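Local coordinates for ADP-ribose pyrophosphatase (Streptococcus suis, PDB 3O8S), which probably hydrolyses ADP-ribose to AMP and ribose 5-phosphate, as a pyrophosphatase of the Nudix family, at residues Gly91-Pro96 with Thr165-Phe170; Lys82-Gln87 with Ala118-Glu123; Asp72-Ile77 with Gly182-Glu187. All coordinates share one frame; numbering follows the deposited sequence.

Interaction 1 of 3, residues Gly91-Pro96 with Thr165-Phe170; sequences GLWSLP and TVASGF. With EDO (1,2-ethanediol), chain F; EDO (1,2-ethanediol), chain C.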
loop_
_atom_site.group_PDB
_atom_site.type_symbol
_atom_site.label_atom_id
_atom_site.label_comp_id
_atom_site.label_asym_id
_atom_site.label_seq_id
_atom_site.Cartn_x
_atom_site.Cartn_y
_atom_site.Cartn_z
ATOM N N GLY A 91 19.655 -19.339 -9.097
ATOM C CA GLY A 91 20.738 -18.898 -8.215
ATOM C C GLY A 91 20.677 -17.465 -7.698
ATOM O O GLY A 91 21.618 -17.014 -7.037
ATOM N N LEU A 92 19.606 -16.720 -8.031
ATOM C CA LEU A 92 19.429 -15.337 -7.575
ATOM C C LEU A 92 18.653 -15.300 -6.262
ATOM O O LEU A 92 17.879 -16.218 -5.959
ATOM C CB LEU A 92 18.753 -14.442 -8.627
ATOM C CG LEU A 92 19.497 -14.282 -9.974
ATOM C CD1 LEU A 92 18.630 -13.538 -10.954
ATOM C CD2 LEU A 92 20.838 -13.555 -9.810
ATOM N N TRP A 93 18.890 -14.239 -5.481
ATOM C CA TRP A 93 18.325 -14.067 -4.151
ATOM C C TRP A 93 17.312 -12.950 -4.085
ATOM O O TRP A 93 17.446 -11.901 -4.740
ATOM C CB TRP A 93 19.442 -13.831 -3.137
ATOM C CG TRP A 93 20.389 -14.999 -3.028
ATOM C CD1 TRP A 93 21.362 -15.352 -3.919
ATOM C CD2 TRP A 93 20.430 -15.975 -1.979
ATOM N NE1 TRP A 93 22.027 -16.467 -3.475
ATOM C CE2 TRP A 93 21.490 -16.861 -2.275
ATOM C CE3 TRP A 93 19.704 -16.161 -0.788
ATOM C CZ2 TRP A 93 21.807 -17.952 -1.453
ATOM C CZ3 TRP A 93 20.020 -17.232 0.029
ATOM C CH2 TRP A 93 21.059 -18.120 -0.307
ATOM N N SER A 94 16.264 -13.188 -3.303
ATOM C CA SER A 94 15.222 -12.195 -3.172
ATOM C C SER A 94 14.533 -12.297 -1.813
ATOM O O SER A 94 14.671 -13.288 -1.098
ATOM C CB SER A 94 14.204 -12.330 -4.310
ATOM O OG SER A 94 13.538 -13.582 -4.321
ATOM N N LEU A 95 13.813 -11.253 -1.458
ATOM C CA LEU A 95 12.987 -11.249 -0.267
ATOM C C LEU A 95 11.853 -12.235 -0.480
ATOM O O LEU A 95 11.329 -12.305 -1.611
ATOM C CB LEU A 95 12.383 -9.847 -0.028
ATOM C CG LEU A 95 13.309 -8.685 0.255
ATOM C CD1 LEU A 95 12.510 -7.387 0.316
ATOM C CD2 LEU A 95 14.053 -8.909 1.543
ATOM N N PRO A 96 11.405 -12.964 0.565
ATOM C CA PRO A 96 10.239 -13.842 0.373
ATOM C C PRO A 96 9.056 -12.997 -0.095
ATOM O O PRO A 96 8.928 -11.828 0.286
ATOM C CB PRO A 96 10.009 -14.449 1.768
ATOM C CG PRO A 96 11.337 -14.355 2.432
ATOM C CD PRO A 96 11.915 -13.047 1.948
ATOM N N THR A 165 11.698 -22.314 -3.547
ATOM C CA THR A 165 13.062 -21.871 -3.226
ATOM C C THR A 165 13.931 -23.049 -2.840
ATOM O O THR A 165 13.407 -24.129 -2.543
ATOM C CB THR A 165 13.044 -20.792 -2.114
ATOM O OG1 THR A 165 12.628 -21.371 -0.875
ATOM C CG2 THR A 165 12.199 -19.595 -2.477
ATOM N N VAL A 166 15.266 -22.841 -2.839
ATOM C CA VAL A 166 16.240 -23.928 -2.617
ATOM C C VAL A 166 17.187 -23.664 -1.421
ATOM O O VAL A 166 17.842 -24.595 -0.960
ATOM C CB VAL A 166 17.034 -24.240 -3.930
ATOM C CG1 VAL A 166 16.118 -24.853 -4.985
ATOM C CG2 VAL A 166 17.735 -22.998 -4.495
ATOM N N ALA A 167 17.227 -22.413 -0.907
ATOM C CA ALA A 167 18.036 -21.984 0.250
ATOM C C ALA A 167 17.554 -20.631 0.778
ATOM O O ALA A 167 16.752 -19.953 0.129
ATOM C CB ALA A 167 19.514 -21.904 -0.127
ATOM N N SER A 168 18.043 -20.252 1.966
ATOM C CA SER A 168 17.747 -19.001 2.657
ATOM C C SER A 168 18.900 -18.647 3.598
ATOM O O SER A 168 19.695 -19.508 3.954
ATOM C CB SER A 168 16.439 -19.104 3.431
ATOM O OG SER A 168 16.629 -19.984 4.524
ATOM N N GLY A 169 19.005 -17.385 3.956
ATOM C CA GLY A 169 20.070 -16.937 4.834
ATOM C C GLY A 169 19.917 -15.493 5.237
ATOM O O GLY A 169 19.150 -14.753 4.617
ATOM N N PHE A 170 20.629 -15.091 6.296
ATOM C CA PHE A 170 20.653 -13.702 6.736
ATOM C C PHE A 170 21.907 -13.078 6.172
ATOM O O PHE A 170 23.010 -13.616 6.337
ATOM C CB PHE A 170 20.563 -13.571 8.254
ATOM C CG PHE A 170 19.166 -13.829 8.755
ATOM C CD1 PHE A 170 18.211 -12.813 8.758
ATOM C CD2 PHE A 170 18.803 -15.086 9.237
ATOM C CE1 PHE A 170 16.919 -13.052 9.220
ATOM C CE2 PHE A 170 17.509 -15.317 9.713
ATOM C CZ PHE A 170 16.577 -14.297 9.708
HETATM C C1 EDO F . 10.674 -16.742 -4.397
HETATM O O1 EDO F . 9.440 -16.991 -5.080
HETATM C C2 EDO F . 10.667 -15.319 -3.860
HETATM O O2 EDO F . 11.163 -14.421 -4.855
HETATM C C1 EDO C . 15.638 -19.993 7.649
HETATM O O1 EDO C . 14.991 -19.302 6.547
HETATM C C2 EDO C . 16.396 -19.100 8.629
HETATM O O2 EDO C . 17.643 -18.695 8.059
#

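Interaction 2 of 3, residues Lys82-Gln87 with Ala118-Glu123; sequences KILLVQ and AGLDVE. With EDO (1,2-ethanediol), chain C.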
loop_
_atom_site.group_PDB
_atom_site.type_symbol
_atom_site.label_atom_id
_atom_site.label_comp_id
_atom_site.label_asym_id
_atom_site.label_seq_id
_atom_site.Cartn_x
_atom_site.Cartn_y
_atom_site.Cartn_z
ATOM N N LYS A 82 20.785 -7.890 9.697
ATOM C CA LYS A 82 21.026 -8.698 8.497
ATOM C C LYS A 82 19.654 -9.064 7.913
ATOM O O LYS A 82 18.748 -9.394 8.682
ATOM C CB LYS A 82 21.855 -9.950 8.801
ATOM C CG LYS A 82 23.310 -9.685 9.127
ATOM C CD LYS A 82 24.025 -11.004 9.400
ATOM C CE LYS A 82 25.495 -10.832 9.691
ATOM N NZ LYS A 82 26.230 -12.118 9.554
ATOM N N ILE A 83 19.484 -9.000 6.567
ATOM C CA ILE A 83 18.165 -9.256 5.975
ATOM C C ILE A 83 17.985 -10.721 5.526
ATOM O O ILE A 83 18.928 -11.326 5.017
ATOM C CB ILE A 83 17.886 -8.259 4.809
ATOM C CG1 ILE A 83 16.359 -8.168 4.509
ATOM C CG2 ILE A 83 18.768 -8.576 3.526
ATOM C CD1 ILE A 83 15.913 -6.882 3.798
ATOM N N LEU A 84 16.758 -11.278 5.672
ATOM C CA LEU A 84 16.516 -12.639 5.182
ATOM C C LEU A 84 16.244 -12.647 3.653
ATOM O O LEU A 84 15.335 -11.961 3.158
ATOM C CB LEU A 84 15.381 -13.377 5.920
ATOM C CG LEU A 84 15.154 -14.788 5.332
ATOM C CD1 LEU A 84 15.856 -15.891 6.105
ATOM C CD2 LEU A 84 13.723 -15.036 5.004
ATOM N N LEU A 85 17.007 -13.467 2.929
ATOM C CA LEU A 85 16.856 -13.646 1.477
ATOM C C LEU A 85 16.684 -15.116 1.169
ATOM O O LEU A 85 17.232 -15.962 1.878
ATOM C CB LEU A 85 18.044 -13.061 0.677
ATOM C CG LEU A 85 18.298 -11.553 0.848
ATOM C CD1 LEU A 85 19.653 -11.175 0.354
ATOM C CD2 LEU A 85 17.209 -10.697 0.210
ATOM N N VAL A 86 15.885 -15.414 0.138
ATOM C CA VAL A 86 15.626 -16.771 -0.329
ATOM C C VAL A 86 16.193 -16.910 -1.737
ATOM O O VAL A 86 16.133 -15.963 -2.536
ATOM C CB VAL A 86 14.140 -17.210 -0.232
ATOM C CG1 VAL A 86 13.729 -17.427 1.225
ATOM C CG2 VAL A 86 13.196 -16.224 -0.927
ATOM N N GLN A 87 16.782 -18.073 -2.025
ATOM C CA GLN A 87 17.398 -18.344 -3.319
ATOM C C GLN A 87 16.486 -19.197 -4.181
ATOM O O GLN A 87 15.924 -20.187 -3.700
ATOM C CB GLN A 87 18.747 -19.046 -3.125
ATOM C CG GLN A 87 19.619 -19.077 -4.375
ATOM C CD GLN A 87 20.853 -19.917 -4.188
ATOM O OE1 GLN A 87 20.840 -20.930 -3.489
ATOM N NE2 GLN A 87 21.944 -19.509 -4.813
ATOM N N ALA A 118 10.430 -19.717 3.176
ATOM C CA ALA A 118 11.579 -19.677 4.082
ATOM C C ALA A 118 11.445 -20.577 5.331
ATOM O O ALA A 118 12.430 -20.718 6.075
ATOM C CB ALA A 118 11.838 -18.232 4.512
ATOM N N GLY A 119 10.265 -21.185 5.519
ATOM C CA GLY A 119 9.948 -22.043 6.658
ATOM C C GLY A 119 9.767 -21.242 7.940
ATOM O O GLY A 119 9.731 -21.812 9.036
ATOM N N LEU A 120 9.621 -19.910 7.810
ATOM C CA LEU A 120 9.563 -19.038 8.963
ATOM C C LEU A 120 8.182 -18.512 9.319
ATOM O O LEU A 120 7.411 -18.118 8.445
ATOM C CB LEU A 120 10.517 -17.826 8.759
ATOM C CG LEU A 120 11.998 -18.156 8.414
ATOM C CD1 LEU A 120 12.812 -16.873 8.237
ATOM C CD2 LEU A 120 12.642 -19.039 9.474
ATOM N N ASP A 121 7.920 -18.436 10.635
ATOM C CA ASP A 121 6.736 -17.812 11.217
ATOM C C ASP A 121 7.109 -16.388 11.504
ATOM O O ASP A 121 8.095 -16.141 12.200
ATOM C CB ASP A 121 6.270 -18.514 12.492
ATOM C CG ASP A 121 5.891 -19.976 12.323
ATOM O OD1 ASP A 121 5.188 -20.300 11.332
ATOM O OD2 ASP A 121 6.206 -20.776 13.236
ATOM N N VAL A 122 6.376 -15.448 10.907
ATOM C CA VAL A 122 6.628 -14.029 11.069
ATOM C C VAL A 122 5.321 -13.315 11.289
ATOM O O VAL A 122 4.247 -13.832 10.947
ATOM C CB VAL A 122 7.406 -13.394 9.857
ATOM C CG1 VAL A 122 8.750 -14.088 9.609
ATOM C CG2 VAL A 122 6.550 -13.332 8.576
ATOM N N GLU A 123 5.411 -12.107 11.815
ATOM C CA GLU A 123 4.242 -11.264 11.940
ATOM C C GLU A 123 4.482 -9.990 11.109
ATOM O O GLU A 123 5.548 -9.382 11.208
ATOM C CB GLU A 123 3.860 -10.981 13.408
ATOM C CG GLU A 123 4.966 -10.499 14.334
ATOM C CD GLU A 123 4.523 -10.233 15.763
ATOM O OE1 GLU A 123 3.779 -11.065 16.338
ATOM O OE2 GLU A 123 4.945 -9.194 16.321
HETATM C C1 EDO C . 15.638 -19.993 7.649
HETATM O O1 EDO C . 14.991 -19.302 6.547
HETATM C C2 EDO C . 16.396 -19.100 8.629
HETATM O O2 EDO C . 17.643 -18.695 8.059
#

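Interaction 3 of 3, residues Asp72-Ile77 with Gly182-Glu187; sequences DTRAAI and GKNTAE. With EDO (1,2-ethanediol), chain F.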
loop_
_atom_site.group_PDB
_atom_site.type_symbol
_atom_site.label_atom_id
_atom_site.label_comp_id
_atom_site.label_asym_id
_atom_site.label_seq_id
_atom_site.Cartn_x
_atom_site.Cartn_y
_atom_site.Cartn_z
ATOM N N ASP A 72 2.306 -7.205 -5.925
ATOM C CA ASP A 72 3.436 -8.011 -5.483
ATOM C C ASP A 72 3.750 -7.665 -4.031
ATOM O O ASP A 72 3.785 -6.487 -3.676
ATOM C CB ASP A 72 4.665 -7.788 -6.375
ATOM C CG ASP A 72 5.887 -8.588 -5.956
ATOM O OD1 ASP A 72 5.859 -9.820 -6.093
ATOM O OD2 ASP A 72 6.876 -7.970 -5.512
ATOM N N THR A 73 3.918 -8.682 -3.184
ATOM C CA THR A 73 4.239 -8.455 -1.779
ATOM C C THR A 73 5.636 -8.983 -1.521
ATOM O O THR A 73 6.026 -9.982 -2.115
ATOM C CB THR A 73 3.187 -9.052 -0.850
ATOM O OG1 THR A 73 3.059 -10.450 -1.095
ATOM C CG2 THR A 73 1.834 -8.361 -0.980
ATOM N N ARG A 74 6.421 -8.258 -0.719
ATOM C CA ARG A 74 7.789 -8.648 -0.338
ATOM C C ARG A 74 7.942 -8.498 1.146
ATOM O O ARG A 74 7.560 -7.449 1.699
ATOM C CB ARG A 74 8.861 -7.812 -1.067
ATOM C CG ARG A 74 8.923 -7.993 -2.589
ATOM C CD ARG A 74 9.593 -9.282 -3.025
ATOM N NE ARG A 74 8.901 -9.842 -4.187
ATOM C CZ ARG A 74 9.055 -11.080 -4.643
ATOM N NH1 ARG A 74 9.915 -11.907 -4.064
ATOM N NH2 ARG A 74 8.363 -11.497 -5.694
ATOM N N ALA A 75 8.484 -9.530 1.810
ATOM C CA ALA A 75 8.693 -9.478 3.257
ATOM C C ALA A 75 10.153 -9.196 3.591
ATOM O O ALA A 75 11.041 -9.859 3.069
ATOM C CB ALA A 75 8.247 -10.778 3.908
ATOM N N ALA A 76 10.393 -8.200 4.447
ATOM C CA ALA A 76 11.737 -7.823 4.907
ATOM C C ALA A 76 11.882 -8.245 6.369
ATOM O O ALA A 76 11.196 -7.702 7.221
ATOM C CB ALA A 76 11.934 -6.321 4.759
ATOM N N ILE A 77 12.709 -9.246 6.640
ATOM C CA ILE A 77 12.917 -9.822 7.977
ATOM C C ILE A 77 14.364 -9.592 8.399
ATOM O O ILE A 77 15.275 -9.966 7.680
ATOM C CB ILE A 77 12.542 -11.349 7.980
ATOM C CG1 ILE A 77 11.104 -11.588 7.431
ATOM C CG2 ILE A 77 12.723 -12.001 9.397
ATOM C CD1 ILE A 77 10.972 -12.918 6.657
ATOM N N GLY A 182 14.766 -7.358 -10.518
ATOM C CA GLY A 182 13.365 -7.142 -10.883
ATOM C C GLY A 182 12.434 -7.300 -9.683
ATOM O O GLY A 182 11.363 -6.689 -9.635
ATOM N N LYS A 183 12.863 -8.097 -8.686
ATOM C CA LYS A 183 12.121 -8.361 -7.452
ATOM C C LYS A 183 12.517 -7.389 -6.349
ATOM O O LYS A 183 11.639 -6.881 -5.657
ATOM C CB LYS A 183 12.326 -9.812 -6.986
ATOM C CG LYS A 183 11.531 -10.781 -7.831
ATOM C CD LYS A 183 11.721 -12.206 -7.417
ATOM C CE LYS A 183 10.815 -13.061 -8.256
ATOM N NZ LYS A 183 11.021 -14.493 -7.986
ATOM N N ASN A 184 13.823 -7.116 -6.186
ATOM C CA ASN A 184 14.304 -6.192 -5.160
ATOM C C ASN A 184 15.703 -5.673 -5.480
ATOM O O ASN A 184 16.612 -6.461 -5.705
ATOM C CB ASN A 184 14.292 -6.855 -3.746
ATOM C CG ASN A 184 14.659 -8.332 -3.755
ATOM O OD1 ASN A 184 13.845 -9.187 -3.431
ATOM N ND2 ASN A 184 15.866 -8.679 -4.186
ATOM N N THR A 185 15.873 -4.344 -5.474
ATOM C CA THR A 185 17.171 -3.691 -5.662
ATOM C C THR A 185 17.872 -3.585 -4.293
ATOM O O THR A 185 17.213 -3.721 -3.249
ATOM C CB THR A 185 16.986 -2.288 -6.281
ATOM O OG1 THR A 185 16.184 -1.517 -5.389
ATOM C CG2 THR A 185 16.350 -2.311 -7.679
ATOM N N ALA A 186 19.195 -3.295 -4.293
ATOM C CA ALA A 186 19.980 -3.089 -3.061
ATOM C C ALA A 186 19.418 -1.868 -2.286
ATOM O O ALA A 186 19.309 -1.895 -1.054
ATOM C CB ALA A 186 21.453 -2.885 -3.416
ATOM N N GLU A 187 18.963 -0.854 -3.041
ATOM C CA GLU A 187 18.356 0.388 -2.568
ATOM C C GLU A 187 17.082 0.083 -1.771
ATOM O O GLU A 187 16.914 0.616 -0.661
ATOM C CB GLU A 187 18.047 1.324 -3.754
ATOM C CG GLU A 187 19.266 1.881 -4.490
ATOM C CD GLU A 187 20.054 0.982 -5.438
ATOM O OE1 GLU A 187 19.437 0.169 -6.164
ATOM O OE2 GLU A 187 21.297 1.132 -5.490
HETATM C C1 EDO F . 10.674 -16.742 -4.397
HETATM O O1 EDO F . 9.440 -16.991 -5.080
HETATM C C2 EDO F . 10.667 -15.319 -3.860
HETATM O O2 EDO F . 11.163 -14.421 -4.855
#

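Interaction 1 of 3, residues Gly91-Pro96 with Thr165-Phe170
Trp93 meets Ala167, Ser168 and Gly169 across the width of an intervening strand, a worked example of how one large side chain can join two strands that share no backbone bonds. The closest pair of alpha carbons, Trp93 CA and Ser168 CA, is 8.4 Å apart, so the indole spans most of the distance. From CB, the first torsion sets CG anti to the carbonyl carbon (chi1 -62°), and this turns the ring back over the strand between. CB and the five-membered ring reach neither 165-170 nor its backbone; the indole lies instead against Leu85 and Gln87 of strand 82-87. Contact begins only at the far rim of the six-membered ring. There CZ3 comes edge-on to the backbone, 3.9 Å from Ser168 CA, and lies 4.1 Å from Gly169 N. The neighbouring CH2 stands 4.1 Å from Ala167 CB, the one apolar side-chain pair of the contact. No hydrogen bond crosses between the segments, and the buried area is a modest 111 Å². The Ser168 side chain leaves on the side away from Trp93, and its OG donates a hydrogen bond of 2.7 Å to O1 of one 1,2-ethanediol. Ser94 OG bonds O2 of a second such molecule at 2.6 Å; both are probably from the crystallisation liquor. This is surface packing on the Nudix sheet. Strand 82-87 runs between strands 93-99 and 167-171, antiparallel to both, taking backbone bonds from Ser94 on one flank and Gly169 on the other. The ring of Phe171 meets the indole edge-to-face, and on the Pro96 side the segment rests against helix 106-118.

Interaction 2 of 3, residues Lys82-Gln87 with Ala118-Glu123
Leu84 and Val86 close on Ala118 and Leu120 where the Nudix helix, 106-118, gives way to strand 120-132. The alpha/beta/alpha sandwich of the Nudix fold sets its signature helix against a mixed sheet, and between these two segments the contact is made by aliphatic groups. In the first shell, Ala118 CB faces two methyl groups, 3.7 Å from Leu84 CD2 and 3.9 Å from Val86 CG1. The same CD2 of Leu84 is 3.8 Å from Leu120 CD1, the two leucines reaching toward each other tip to tip. All four residues are buried, and no hydrogen bond links the segments. Torsions explain how the Leu84 methyls get there: CG stands anti to the backbone N (chi1 179°), extending the chain off the strand, while chi2 at 97° departs from the usual staggered values and presents both methyls to Leu120. The next shell is the backbone. Leu84 and Val86 point the same way because they are two apart on one strand, with Leu85 facing the other side of the sheet. Gly119 leaves the helix with positive phi (73°), and this turn lets Ala118 and Leu120 both face strand 82-87 although one ends a helix and the other starts a strand. Farther out, Leu84 also packs on Ile77 and Pro96, Val86 on Thr165, and Leu120 on Leu154 of strand 145-157, so the cluster continues into the core beneath the helix. At its border lies a 1,2-ethanediol: its O1 donates a 3.0 Å hydrogen bond to Ala118 O and rests 3.5 Å from Leu84 CD1.

Interaction 3 of 3, residues Asp72-Ile77 with Gly182-Glu187
Arg74 and Lys183 converge on one oxygen, O2 of a 1,2-ethanediol that probably came from the crystallisation liquor. Arg74 NH1 donates to O2 at 2.9 Å, and Lys183 NZ donates to it at 3.1 Å; Ser94 completes the site. Between the two residues themselves there is no hydrogen bond. The lysine chain, extended beyond CG, passes obliquely across the guanidinium: CG lies over one face, toward its rim, and the closest approach is that of CD to Arg74 NH1, 3.8 Å. The arginine reaches this place by bending at chi2 (-77°) and chi3, and Asp72, two residues back on the same strand, fixes its rotation through a side-on salt bridge. Arg74 NE gives a nearly straight bond of 3.1 Å to Asp72 OD2, lying in the guanidinium plane, whereas Arg74 NH2 reaches Asp72 OD1 at 3.0 Å with the oxygen tilted out of that plane. Both oxygens use their syn lone pairs. Arg74 NH2 and Lys183 NZ are 4.6 Å apart, and their like charges are probably offset by Asp72, which Lys147 shares through a second salt bridge, and by Glu88, which pairs with Lys183. Arg74 NH1 also bonds Leu95 O, while Asn184 OD1 takes the N-H of Leu95. The contact thus places the loop before helix 186-197, where Thr185 is the N-cap, over the face of strand 70-79 opposite helix 106-118; the strand itself is paired antiparallel with 93-99 and, farther along, 82-87, and parallel with 145-157.

How the interactions relate
From the N terminus, strand 70-79 enters first, and its segment 72-77 waits more than a hundred residues for 182-187: interaction 3 closes the long loop that holds both other contacts. Within it, 82-87 comes next, then 91-96, then 118-123, which closes interaction 2, and last 165-170, which closes interaction 1. The segments of interactions 1 and 2 therefore alternate and cross. The sheet joins all three, with probable backbone hydrogen bonds from Ala167 O to Gln87 N and from Pro96 O to Ala75 N. Together they tie the sheet edge, the end of the Nudix helix and the approach to helix 186-197 into one domain.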